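Local coordinates for protein PlaB phospholipase (Legionella pneumophila, PDB 6ZTI) that is an alpha/beta-hydrolase phospholipase linked to virulence, whose activity is controlled by NAD(H)-mediated tetramerization, at residues M172-N177 / Y230-L235; E178-Y183 / Q254-G259; A372-F377 / P407-N412. All coordinates share one frame; numbering follows the deposited sequence.

Contact 1 (M172-N177 / Y230-L235); sequences MSWQLN and YSLLKL
Y230 sets its CG between its own backbone N and carbonyl carbon (chi1 55°), a rotation that sends the phenol from the approach to strand 231-238 across to helix 171-180. In the other direction W174, with CG turned opposite its N (chi1 -176°), reaches from the flank of the helix toward the strand. Each rotation makes one of the two places where M172-N177 and Y230-L235 meet.

The polar meeting is a hydrogen bond from Y230 OH to the main-chain oxygen N177 O, 2.8 Å away. The acceptor lies at the edge of the phenol, in the plane of its ring, and the hydroxyl reaches the carbonyl at a C=O...O angle of 116°, a little tilted from the carbonyl plane. N177 CB packs beside the same hydroxyl, 3.5 Å from Y230 OH, and the two side chains cross at about a right angle. The amide of N177 is engaged elsewhere, with OD1 bonded to R107 and ND2 to the carbonyl of N133, which fixes its rotation while its main chain receives the tyrosine.

The apolar meeting brings the benzo end of the indole against one methyl branch, W174 CZ2 to L232 CD1 at 3.9 Å, with the two side chains again roughly perpendicular.

M454 of strand 452-463 touches W174, Y230 and L232 together, and H134 packs edge-to-face with Y230. Helix 171-180 thus packs against the mixed sheet, where strand 231-238 runs between antiparallel strand 245-252 and parallel strand 452-463, while W165 of helix 160-166 packs against S173 and L176.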
loop_
_atom_site.group_PDB
_atom_site.type_symbol
_atom_site.label_atom_id
_atom_site.label_comp_id
_atom_site.label_asym_id
_atom_site.label_seq_id
_atom_site.Cartn_x
_atom_site.Cartn_y
_atom_site.Cartn_z
ATOM N N MET B 172 14.640 2.418 -15.729
ATOM C CA MET B 172 15.430 3.512 -16.285
ATOM C C MET B 172 16.803 3.027 -16.743
ATOM O O MET B 172 17.247 3.356 -17.852
ATOM C CB MET B 172 15.553 4.642 -15.272
ATOM C CG MET B 172 14.296 5.459 -15.172
ATOM S SD MET B 172 14.398 6.760 -13.942
ATOM C CE MET B 172 14.380 5.784 -12.443
ATOM N N SER B 173 17.493 2.235 -15.917
ATOM C CA SER B 173 18.794 1.734 -16.343
ATOM C C SER B 173 18.658 0.757 -17.512
ATOM O O SER B 173 19.509 0.736 -18.413
ATOM C CB SER B 173 19.529 1.091 -15.170
ATOM O OG SER B 173 18.895 -0.099 -14.772
ATOM N N TRP B 174 17.590 -0.050 -17.535
ATOM C CA TRP B 174 17.350 -0.913 -18.693
ATOM C C TRP B 174 17.286 -0.094 -19.974
ATOM O O TRP B 174 17.908 -0.442 -20.984
ATOM C CB TRP B 174 16.048 -1.693 -18.512
ATOM C CG TRP B 174 15.759 -2.698 -19.625
ATOM C CD1 TRP B 174 15.289 -2.429 -20.878
ATOM C CD2 TRP B 174 15.922 -4.119 -19.561
ATOM N NE1 TRP B 174 15.156 -3.590 -21.599
ATOM C CE2 TRP B 174 15.540 -4.641 -20.813
ATOM C CE3 TRP B 174 16.353 -5.000 -18.566
ATOM C CZ2 TRP B 174 15.575 -5.999 -21.095
ATOM C CZ3 TRP B 174 16.401 -6.339 -18.853
ATOM C CH2 TRP B 174 15.999 -6.832 -20.105
ATOM N N GLN B 175 16.509 0.994 -19.951
ATOM C CA GLN B 175 16.374 1.860 -21.118
ATOM C C GLN B 175 17.722 2.419 -21.547
ATOM O O GLN B 175 18.068 2.399 -22.735
ATOM C CB GLN B 175 15.394 2.994 -20.806
ATOM C CG GLN B 175 15.268 4.067 -21.895
ATOM C CD GLN B 175 14.238 5.120 -21.550
ATOM O OE1 GLN B 175 14.500 6.029 -20.756
ATOM N NE2 GLN B 175 13.057 5.005 -22.144
ATOM N N LEU B 176 18.500 2.942 -20.599
ATOM C CA LEU B 176 19.794 3.500 -20.973
ATOM C C LEU B 176 20.713 2.422 -21.539
ATOM O O LEU B 176 21.351 2.615 -22.579
ATOM C CB LEU B 176 20.434 4.191 -19.770
ATOM C CG LEU B 176 21.781 4.863 -20.044
ATOM C CD1 LEU B 176 21.667 5.973 -21.092
ATOM C CD2 LEU B 176 22.378 5.410 -18.755
ATOM N N ASN B 177 20.761 1.259 -20.894
ATOM C CA ASN B 177 21.704 0.243 -21.326
ATOM C C ASN B 177 21.257 -0.435 -22.608
ATOM O O ASN B 177 22.101 -0.884 -23.393
ATOM C CB ASN B 177 21.894 -0.755 -20.201
ATOM C CG ASN B 177 22.635 -0.153 -19.047
ATOM O OD1 ASN B 177 23.240 0.925 -19.171
ATOM N ND2 ASN B 177 22.593 -0.818 -17.916
ATOM N N TYR B 230 28.186 -6.491 -22.286
ATOM C CA TYR B 230 27.030 -7.293 -21.909
ATOM C C TYR B 230 26.209 -7.589 -23.156
ATOM O O TYR B 230 26.380 -6.960 -24.204
ATOM C CB TYR B 230 26.160 -6.587 -20.862
ATOM C CG TYR B 230 25.713 -5.192 -21.269
ATOM C CD1 TYR B 230 26.519 -4.097 -21.013
ATOM C CD2 TYR B 230 24.489 -4.967 -21.895
ATOM C CE1 TYR B 230 26.140 -2.827 -21.368
ATOM C CE2 TYR B 230 24.095 -3.671 -22.249
ATOM C CZ TYR B 230 24.941 -2.612 -21.981
ATOM O OH TYR B 230 24.629 -1.321 -22.321
ATOM N N SER B 231 25.276 -8.522 -23.014
ATOM C CA SER B 231 24.384 -8.913 -24.094
ATOM C C SER B 231 22.939 -8.724 -23.673
ATOM O O SER B 231 22.608 -8.793 -22.488
ATOM C CB SER B 231 24.597 -10.357 -24.484
ATOM O OG SER B 231 25.845 -10.520 -25.144
ATOM N N LEU B 232 22.085 -8.491 -24.664
ATOM C CA LEU B 232 20.639 -8.511 -24.510
ATOM C C LEU B 232 20.110 -9.691 -25.318
ATOM O O LEU B 232 20.287 -9.736 -26.540
ATOM C CB LEU B 232 20.014 -7.201 -24.987
ATOM C CG LEU B 232 18.500 -7.211 -25.172
ATOM C CD1 LEU B 232 17.808 -7.568 -23.881
ATOM C CD2 LEU B 232 18.014 -5.864 -25.676
ATOM N N LEU B 233 19.484 -10.646 -24.634
ATOM C CA LEU B 233 18.904 -11.834 -25.245
ATOM C C LEU B 233 17.399 -11.657 -25.247
ATOM O O LEU B 233 16.790 -11.471 -24.184
ATOM C CB LEU B 233 19.302 -13.095 -24.484
ATOM C CG LEU B 233 18.568 -14.410 -24.789
ATOM C CD1 LEU B 233 18.912 -14.955 -26.162
ATOM C CD2 LEU B 233 18.927 -15.427 -23.747
ATOM N N LYS B 234 16.810 -11.686 -26.437
ATOM C CA LYS B 234 15.366 -11.619 -26.602
ATOM C C LYS B 234 14.844 -13.010 -26.937
ATOM O O LYS B 234 15.277 -13.621 -27.923
ATOM C CB LYS B 234 14.979 -10.639 -27.704
ATOM C CG LYS B 234 15.290 -9.192 -27.422
ATOM C CD LYS B 234 14.783 -8.329 -28.579
ATOM C CE LYS B 234 15.164 -6.864 -28.423
ATOM N NZ LYS B 234 14.462 -6.216 -27.278
ATOM N N LEU B 235 13.912 -13.494 -26.117
ATOM C CA LEU B 235 13.229 -14.771 -26.310
ATOM C C LEU B 235 11.752 -14.480 -26.505
ATOM O O LEU B 235 11.072 -14.046 -25.566
ATOM C CB LEU B 235 13.418 -15.704 -25.118
ATOM C CG LEU B 235 14.844 -15.951 -24.643
ATOM C CD1 LEU B 235 14.814 -16.859 -23.417
ATOM C CD2 LEU B 235 15.680 -16.549 -25.764
#

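Contact 2 (E178-Y183 / Q254-G259); sequences ESWLDY and QPMAFG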
loop_
_atom_site.group_PDB
_atom_site.type_symbol
_atom_site.label_atom_id
_atom_site.label_comp_id
_atom_site.label_asym_id
_atom_site.label_seq_id
_atom_site.Cartn_x
_atom_site.Cartn_y
_atom_site.Cartn_z
ATOM N N GLU B 178 19.948 -0.502 -22.860
ATOM C CA GLU B 178 19.507 -0.990 -24.157
ATOM C C GLU B 178 19.881 -0.002 -25.249
ATOM O O GLU B 178 20.330 -0.400 -26.329
ATOM C CB GLU B 178 18.007 -1.251 -24.137
ATOM C CG GLU B 178 17.470 -1.652 -25.493
ATOM C CD GLU B 178 16.051 -2.187 -25.449
ATOM O OE1 GLU B 178 15.295 -1.817 -24.524
ATOM O OE2 GLU B 178 15.698 -2.984 -26.345
ATOM N N SER B 179 19.723 1.294 -24.983
ATOM C CA SER B 179 20.237 2.293 -25.913
ATOM C C SER B 179 21.715 2.056 -26.202
ATOM O O SER B 179 22.149 2.119 -27.358
ATOM C CB SER B 179 20.028 3.699 -25.347
ATOM O OG SER B 179 20.322 4.694 -26.317
ATOM N N TRP B 180 22.503 1.760 -25.164
ATOM C CA TRP B 180 23.949 1.694 -25.337
ATOM C C TRP B 180 24.378 0.479 -26.137
ATOM O O TRP B 180 25.536 0.426 -26.567
ATOM C CB TRP B 180 24.650 1.735 -23.976
ATOM C CG TRP B 180 25.082 3.129 -23.636
ATOM C CD1 TRP B 180 24.277 4.162 -23.256
ATOM C CD2 TRP B 180 26.419 3.657 -23.677
ATOM N NE1 TRP B 180 25.026 5.291 -23.049
ATOM C CE2 TRP B 180 26.342 5.012 -23.312
ATOM C CE3 TRP B 180 27.668 3.114 -23.993
ATOM C CZ2 TRP B 180 27.466 5.832 -23.240
ATOM C CZ3 TRP B 180 28.792 3.933 -23.918
ATOM C CH2 TRP B 180 28.683 5.272 -23.549
ATOM N N LEU B 181 23.475 -0.479 -26.371
ATOM C CA LEU B 181 23.787 -1.574 -27.282
ATOM C C LEU B 181 24.200 -1.068 -28.661
ATOM O O LEU B 181 25.006 -1.713 -29.340
ATOM C CB LEU B 181 22.587 -2.517 -27.403
ATOM C CG LEU B 181 22.342 -3.327 -26.133
ATOM C CD1 LEU B 181 20.954 -3.886 -26.103
ATOM C CD2 LEU B 181 23.364 -4.463 -26.010
ATOM N N ASP B 182 23.676 0.078 -29.089
ATOM C CA ASP B 182 23.938 0.605 -30.424
ATOM C C ASP B 182 25.171 1.504 -30.500
ATOM O O ASP B 182 25.513 1.970 -31.591
ATOM C CB ASP B 182 22.717 1.391 -30.921
ATOM C CG ASP B 182 21.453 0.563 -30.910
ATOM O OD1 ASP B 182 21.495 -0.587 -31.397
ATOM O OD2 ASP B 182 20.423 1.056 -30.401
ATOM N N TYR B 183 25.841 1.766 -29.385
ATOM C CA TYR B 183 26.980 2.675 -29.390
ATOM C C TYR B 183 28.228 1.996 -29.953
ATOM O O TYR B 183 28.456 0.796 -29.752
ATOM C CB TYR B 183 27.290 3.152 -27.974
ATOM C CG TYR B 183 26.410 4.263 -27.426
ATOM C CD1 TYR B 183 25.025 4.175 -27.451
ATOM C CD2 TYR B 183 26.985 5.397 -26.852
ATOM C CE1 TYR B 183 24.232 5.194 -26.917
ATOM C CE2 TYR B 183 26.210 6.405 -26.319
ATOM C CZ TYR B 183 24.843 6.298 -26.358
ATOM O OH TYR B 183 24.107 7.312 -25.830
ATOM N N GLN B 254 29.564 -3.256 -28.144
ATOM C CA GLN B 254 30.910 -3.285 -28.675
ATOM C C GLN B 254 31.895 -3.501 -27.533
ATOM O O GLN B 254 31.597 -3.177 -26.384
ATOM C CB GLN B 254 31.219 -1.984 -29.406
ATOM C CG GLN B 254 30.381 -1.786 -30.653
ATOM C CD GLN B 254 30.649 -2.851 -31.693
ATOM O OE1 GLN B 254 29.748 -3.592 -32.098
ATOM N NE2 GLN B 254 31.897 -2.937 -32.126
ATOM N N PRO B 255 33.065 -4.060 -27.819
ATOM C CA PRO B 255 34.050 -4.279 -26.757
ATOM C C PRO B 255 34.415 -2.978 -26.058
ATOM O O PRO B 255 34.657 -1.950 -26.697
ATOM C CB PRO B 255 35.257 -4.860 -27.506
ATOM C CG PRO B 255 34.709 -5.404 -28.782
ATOM C CD PRO B 255 33.565 -4.503 -29.136
ATOM N N MET B 256 34.486 -3.038 -24.734
ATOM C CA MET B 256 34.993 -1.931 -23.937
ATOM C C MET B 256 36.057 -2.439 -22.975
ATOM O O MET B 256 35.905 -3.508 -22.371
ATOM C CB MET B 256 33.865 -1.246 -23.145
ATOM C CG MET B 256 34.313 0.029 -22.423
ATOM S SD MET B 256 33.003 0.981 -21.584
ATOM C CE MET B 256 31.975 1.441 -22.985
ATOM N N ALA B 257 37.126 -1.660 -22.831
ATOM C CA ALA B 257 38.170 -1.972 -21.867
ATOM C C ALA B 257 37.566 -2.223 -20.490
ATOM O O ALA B 257 36.666 -1.508 -20.046
ATOM C CB ALA B 257 39.176 -0.817 -21.798
ATOM N N PHE B 258 38.062 -3.258 -19.818
ATOM C CA PHE B 258 37.499 -3.687 -18.545
ATOM C C PHE B 258 38.602 -4.306 -17.713
ATOM O O PHE B 258 39.220 -5.288 -18.131
ATOM C CB PHE B 258 36.353 -4.689 -18.752
ATOM C CG PHE B 258 35.793 -5.244 -17.473
ATOM C CD1 PHE B 258 35.081 -4.436 -16.614
ATOM C CD2 PHE B 258 35.986 -6.576 -17.127
ATOM C CE1 PHE B 258 34.575 -4.929 -15.438
ATOM C CE2 PHE B 258 35.480 -7.072 -15.965
ATOM C CZ PHE B 258 34.770 -6.244 -15.112
ATOM N N GLY B 259 38.825 -3.754 -16.533
ATOM C CA GLY B 259 39.840 -4.266 -15.638
ATOM C C GLY B 259 39.318 -4.353 -14.226
ATOM O O GLY B 259 38.659 -3.435 -13.738
HETATM O O HOH W 1 27.916 -0.788 -27.778
#
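Q254 and Y183 bury the largest areas here, and they meet through the main chain of the tyrosine: Q254 CG comes to 3.3 Å from Y183 O. The glutamine chain is bent about CB-CG (chi2 -63°), and it is the aliphatic CG, not the amide, that meets the carbonyl.

A water joins the same two residues. It accepts from Q254 N at 3.0 Å and lies 2.6 Å from Y183 O and 2.9 Å from W180 O, placed to donate to these carbonyls. From there it can link both ends of the type I beta turn W180-Y183, which is closed by the bond from Y183 N to W180 O at 3.1 Å, to the residues before strand 257-261.

The aromatic half of the tyrosine leads away from Q254 and instead covers one face of the W180 indole, with Y183 CE2 lying 3.3 Å above that ring plane and offset toward its rim. Y183 OH is bonded to D111, and R107 makes a cation-pi contact with W180, which together hold the ring pair in place. On the other segment M256 extends fully through its first two torsions and bends at the third (chi3 -63°), bringing M256 CE to 4.1 Å from W180 CZ3, obliquely to the indole.

M256 also packs on S192 and V194 of strand 191-197. The contact thus joins helix 171-180 and its following turn to the entrance of strand 257-261, an outermost strand of the six-stranded parallel sheet that forms the core of this alpha/beta-hydrolase domain.

Contact 3 (A372-F377 / P407-N412); sequences ALPAGF and PKMQGN. With SND (thionicotinamide-adenine-dinucleotide), chain J.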
loop_
_atom_site.group_PDB
_atom_site.type_symbol
_atom_site.label_atom_id
_atom_site.label_comp_id
_atom_site.label_asym_id
_atom_site.label_seq_id
_atom_site.Cartn_x
_atom_site.Cartn_y
_atom_site.Cartn_z
ATOM N N ALA B 372 18.493 -29.803 -11.242
ATOM C CA ALA B 372 19.829 -30.279 -11.576
ATOM C C ALA B 372 20.911 -29.195 -11.556
ATOM O O ALA B 372 22.033 -29.461 -11.988
ATOM C CB ALA B 372 19.811 -30.943 -12.948
ATOM N N LEU B 373 20.622 -27.991 -11.074
ATOM C CA LEU B 373 21.664 -26.969 -11.079
ATOM C C LEU B 373 22.831 -27.393 -10.178
ATOM O O LEU B 373 22.627 -28.054 -9.162
ATOM C CB LEU B 373 21.103 -25.637 -10.607
ATOM C CG LEU B 373 20.376 -24.768 -11.643
ATOM C CD1 LEU B 373 21.393 -24.184 -12.589
ATOM C CD2 LEU B 373 19.360 -25.534 -12.456
ATOM N N PRO B 374 24.067 -27.029 -10.518
ATOM C CA PRO B 374 25.183 -27.317 -9.603
ATOM C C PRO B 374 24.940 -26.712 -8.228
ATOM O O PRO B 374 24.458 -25.587 -8.111
ATOM C CB PRO B 374 26.388 -26.673 -10.295
ATOM C CG PRO B 374 26.031 -26.682 -11.742
ATOM C CD PRO B 374 24.536 -26.423 -11.774
ATOM N N ALA B 375 25.262 -27.482 -7.183
ATOM C CA ALA B 375 25.151 -26.987 -5.815
ATOM C C ALA B 375 26.071 -25.791 -5.600
ATOM O O ALA B 375 27.263 -25.855 -5.905
ATOM C CB ALA B 375 25.508 -28.089 -4.828
ATOM N N GLY B 376 25.525 -24.713 -5.042
ATOM C CA GLY B 376 26.277 -23.484 -4.864
ATOM C C GLY B 376 26.196 -22.503 -6.015
ATOM O O GLY B 376 26.911 -21.495 -5.999
ATOM N N PHE B 377 25.346 -22.756 -7.015
ATOM C CA PHE B 377 25.251 -21.863 -8.166
ATOM C C PHE B 377 24.778 -20.459 -7.791
ATOM O O PHE B 377 25.067 -19.505 -8.514
ATOM C CB PHE B 377 24.292 -22.465 -9.203
ATOM C CG PHE B 377 22.838 -22.244 -8.867
ATOM C CD1 PHE B 377 22.208 -23.000 -7.884
ATOM C CD2 PHE B 377 22.105 -21.265 -9.523
ATOM C CE1 PHE B 377 20.876 -22.776 -7.560
ATOM C CE2 PHE B 377 20.778 -21.032 -9.197
ATOM C CZ PHE B 377 20.156 -21.790 -8.235
ATOM N N PRO B 407 30.628 -34.557 -18.550
ATOM C CA PRO B 407 29.965 -35.545 -19.413
ATOM C C PRO B 407 28.511 -35.778 -19.046
ATOM O O PRO B 407 27.661 -35.847 -19.942
ATOM C CB PRO B 407 30.817 -36.809 -19.216
ATOM C CG PRO B 407 32.158 -36.295 -18.833
ATOM C CD PRO B 407 31.918 -35.050 -18.033
ATOM N N LYS B 408 28.193 -35.900 -17.754
ATOM C CA LYS B 408 26.829 -36.248 -17.374
ATOM C C LYS B 408 25.881 -35.069 -17.551
ATOM O O LYS B 408 24.698 -35.261 -17.842
ATOM C CB LYS B 408 26.798 -36.750 -15.934
ATOM C CG LYS B 408 27.366 -38.164 -15.746
ATOM C CD LYS B 408 27.600 -38.457 -14.260
ATOM C CE LYS B 408 28.130 -39.863 -14.018
ATOM N NZ LYS B 408 29.109 -39.894 -12.886
ATOM N N MET B 409 26.380 -33.848 -17.426
ATOM C CA MET B 409 25.506 -32.686 -17.504
ATOM C C MET B 409 25.429 -32.092 -18.909
ATOM O O MET B 409 24.553 -31.253 -19.163
ATOM C CB MET B 409 25.978 -31.656 -16.485
ATOM C CG MET B 409 25.781 -32.134 -15.045
ATOM S SD MET B 409 24.085 -31.859 -14.502
ATOM C CE MET B 409 24.118 -30.066 -14.288
ATOM N N GLN B 410 26.302 -32.526 -19.818
ATOM C CA GLN B 410 26.259 -32.254 -21.251
ATOM C C GLN B 410 26.400 -30.778 -21.590
ATOM O O GLN B 410 26.259 -30.399 -22.758
ATOM C CB GLN B 410 24.979 -32.801 -21.888
ATOM C CG GLN B 410 24.731 -34.284 -21.618
ATOM C CD GLN B 410 23.596 -34.847 -22.464
ATOM O OE1 GLN B 410 23.078 -34.179 -23.360
ATOM N NE2 GLN B 410 23.208 -36.084 -22.183
ATOM N N GLY B 411 26.686 -29.933 -20.617
ATOM C CA GLY B 411 26.787 -28.517 -20.883
ATOM C C GLY B 411 25.464 -27.791 -20.928
ATOM O O GLY B 411 25.447 -26.602 -21.254
ATOM N N ASN B 412 24.359 -28.456 -20.588
ATOM C CA ASN B 412 23.037 -27.873 -20.773
ATOM C C ASN B 412 22.736 -26.808 -19.731
ATOM O O ASN B 412 23.026 -26.970 -18.541
ATOM C CB ASN B 412 21.953 -28.947 -20.719
ATOM C CG ASN B 412 21.979 -29.870 -21.931
ATOM O OD1 ASN B 412 22.715 -29.637 -22.893
ATOM N ND2 ASN B 412 21.157 -30.918 -21.892
HETATM P PA SND J . 18.976 -23.868 -3.253
HETATM O O1A SND J . 18.027 -24.934 -3.728
HETATM O O2A SND J . 19.121 -23.702 -1.783
HETATM O O5B SND J . 18.526 -22.457 -3.902
HETATM C C5B SND J . 19.213 -21.208 -3.718
HETATM C C4B SND J . 18.271 -20.141 -4.224
HETATM O O4B SND J . 18.007 -20.334 -5.634
HETATM C C3B SND J . 16.900 -20.149 -3.566
HETATM O O3B SND J . 16.363 -18.846 -3.651
HETATM C C2B SND J . 16.117 -21.113 -4.451
HETATM O O2B SND J . 14.717 -20.895 -4.329
HETATM C C1B SND J . 16.653 -20.708 -5.827
HETATM N N9A SND J . 16.605 -21.762 -6.834
HETATM C C8A SND J . 16.881 -23.094 -6.667
HETATM N N7A SND J . 16.748 -23.808 -7.759
HETATM C C5A SND J . 16.356 -22.880 -8.714
HETATM C C6A SND J . 16.055 -22.994 -10.083
HETATM N N6A SND J . 16.075 -24.146 -10.751
HETATM N N1A SND J . 15.723 -21.864 -10.752
HETATM C C2A SND J . 15.690 -20.707 -10.084
HETATM N N3A SND J . 15.932 -20.481 -8.790
HETATM C C4A SND J . 16.266 -21.614 -8.156
HETATM O O3 SND J . 20.444 -24.054 -3.833
HETATM P PN SND J . 21.343 -25.312 -4.228
HETATM O O1N SND J . 21.128 -26.395 -3.240
HETATM O O2N SND J . 22.707 -24.814 -4.480
HETATM O O5D SND J . 20.626 -25.746 -5.588
HETATM C C5D SND J . 21.276 -26.632 -6.524
HETATM C C4D SND J . 20.220 -27.422 -7.259
HETATM O O4D SND J . 19.659 -28.433 -6.391
HETATM C C3D SND J . 19.031 -26.617 -7.773
HETATM O O3D SND J . 18.627 -27.181 -9.007
HETATM C C2D SND J . 17.958 -26.869 -6.717
HETATM O O2D SND J . 16.648 -26.726 -7.257
HETATM C C1D SND J . 18.257 -28.318 -6.375
HETATM N N1N SND J . 17.769 -28.681 -4.980
HETATM C C2N SND J . 16.885 -29.685 -4.850
HETATM C C3N SND J . 16.489 -30.098 -3.592
HETATM C C7N SND J . 15.512 -31.204 -3.415
HETATM S S7N SND J . 15.123 -31.766 -1.896
HETATM N N7N SND J . 14.972 -31.706 -4.506
HETATM C C4N SND J . 17.020 -29.446 -2.483
HETATM C C5N SND J . 17.913 -28.407 -2.651
HETATM C C6N SND J . 18.282 -28.035 -3.917
#
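A372 and M409 meet behind a dinucleotide-binding loop whose type II beta turn, P374-F377, holds the nicotinamide-side phosphate of thio-NAD. The methyl M409 CE comes to 3.2 Å from A372 O and packs more loosely on P374 CD at 4.4 Å.

On its ligand side the loop uses backbone N-H groups. G376 N donates to SND O2N at 2.9 Å in a nearly straight bond (170°), and L373 N donates to the ribose hydroxyl SND O3D at 3.0 Å, with a more bent N-H...O angle of 144°. F377 adds its ring edge: SND N9A lies in the ring plane, and F377 CE1 is 3.6 Å from SND O5D. L373 CB covers one face of that ring, 3.9 Å above its plane, and M400 of helix 397-404 touches both side chains.

Farther out, the second subunit completes the site. Its R333 bonds to L373 O, its F331 and V330 pack on A372 and M409, and its Y205 and A207 are hydrogen-bonded to the same dinucleotide. A loop gripping ligand and neighbouring subunit at once is consistent with NAD(H)-mediated tetramerization.

On the rear side the M409 chain curls back through its second and third torsions (chi2 -82°), which brings its terminal methyl to the oxygen end of the A372 carbonyl, with the sulfur a little farther off, while A364 of strand 358-364 packs against it. The residue itself starts a type I' beta turn, M409-N412, that leads into strand 412-419. The side-chain ND2 of N412 is bonded to G365 O. The turn is closed by N412 N donating to M409 O at 3.1 Å.

How the contacts relate
Contacts 1 and 2 adjoin along helix 171-180, which meets the mixed sheet in the first and the approach to an outermost strand of the parallel sheet in the second; their centres lie 11 Å apart. They touch directly: L232 CD2 is 3.6 Å from L181 CD1, Y230 OH is 3.5 Å from W180 CB, and K234 NZ forms a long, weak ion pair with E178 OE2. Contact 3 stands apart at the dinucleotide and subunit interface, its centre about 27 Å from that of contact 1 and 30 Å from that of contact 2. The W174 side chain of contact 1 is about 11 Å from that of L360, an NAD-binding residue that also lines the thio-NAD pocket of contact 3.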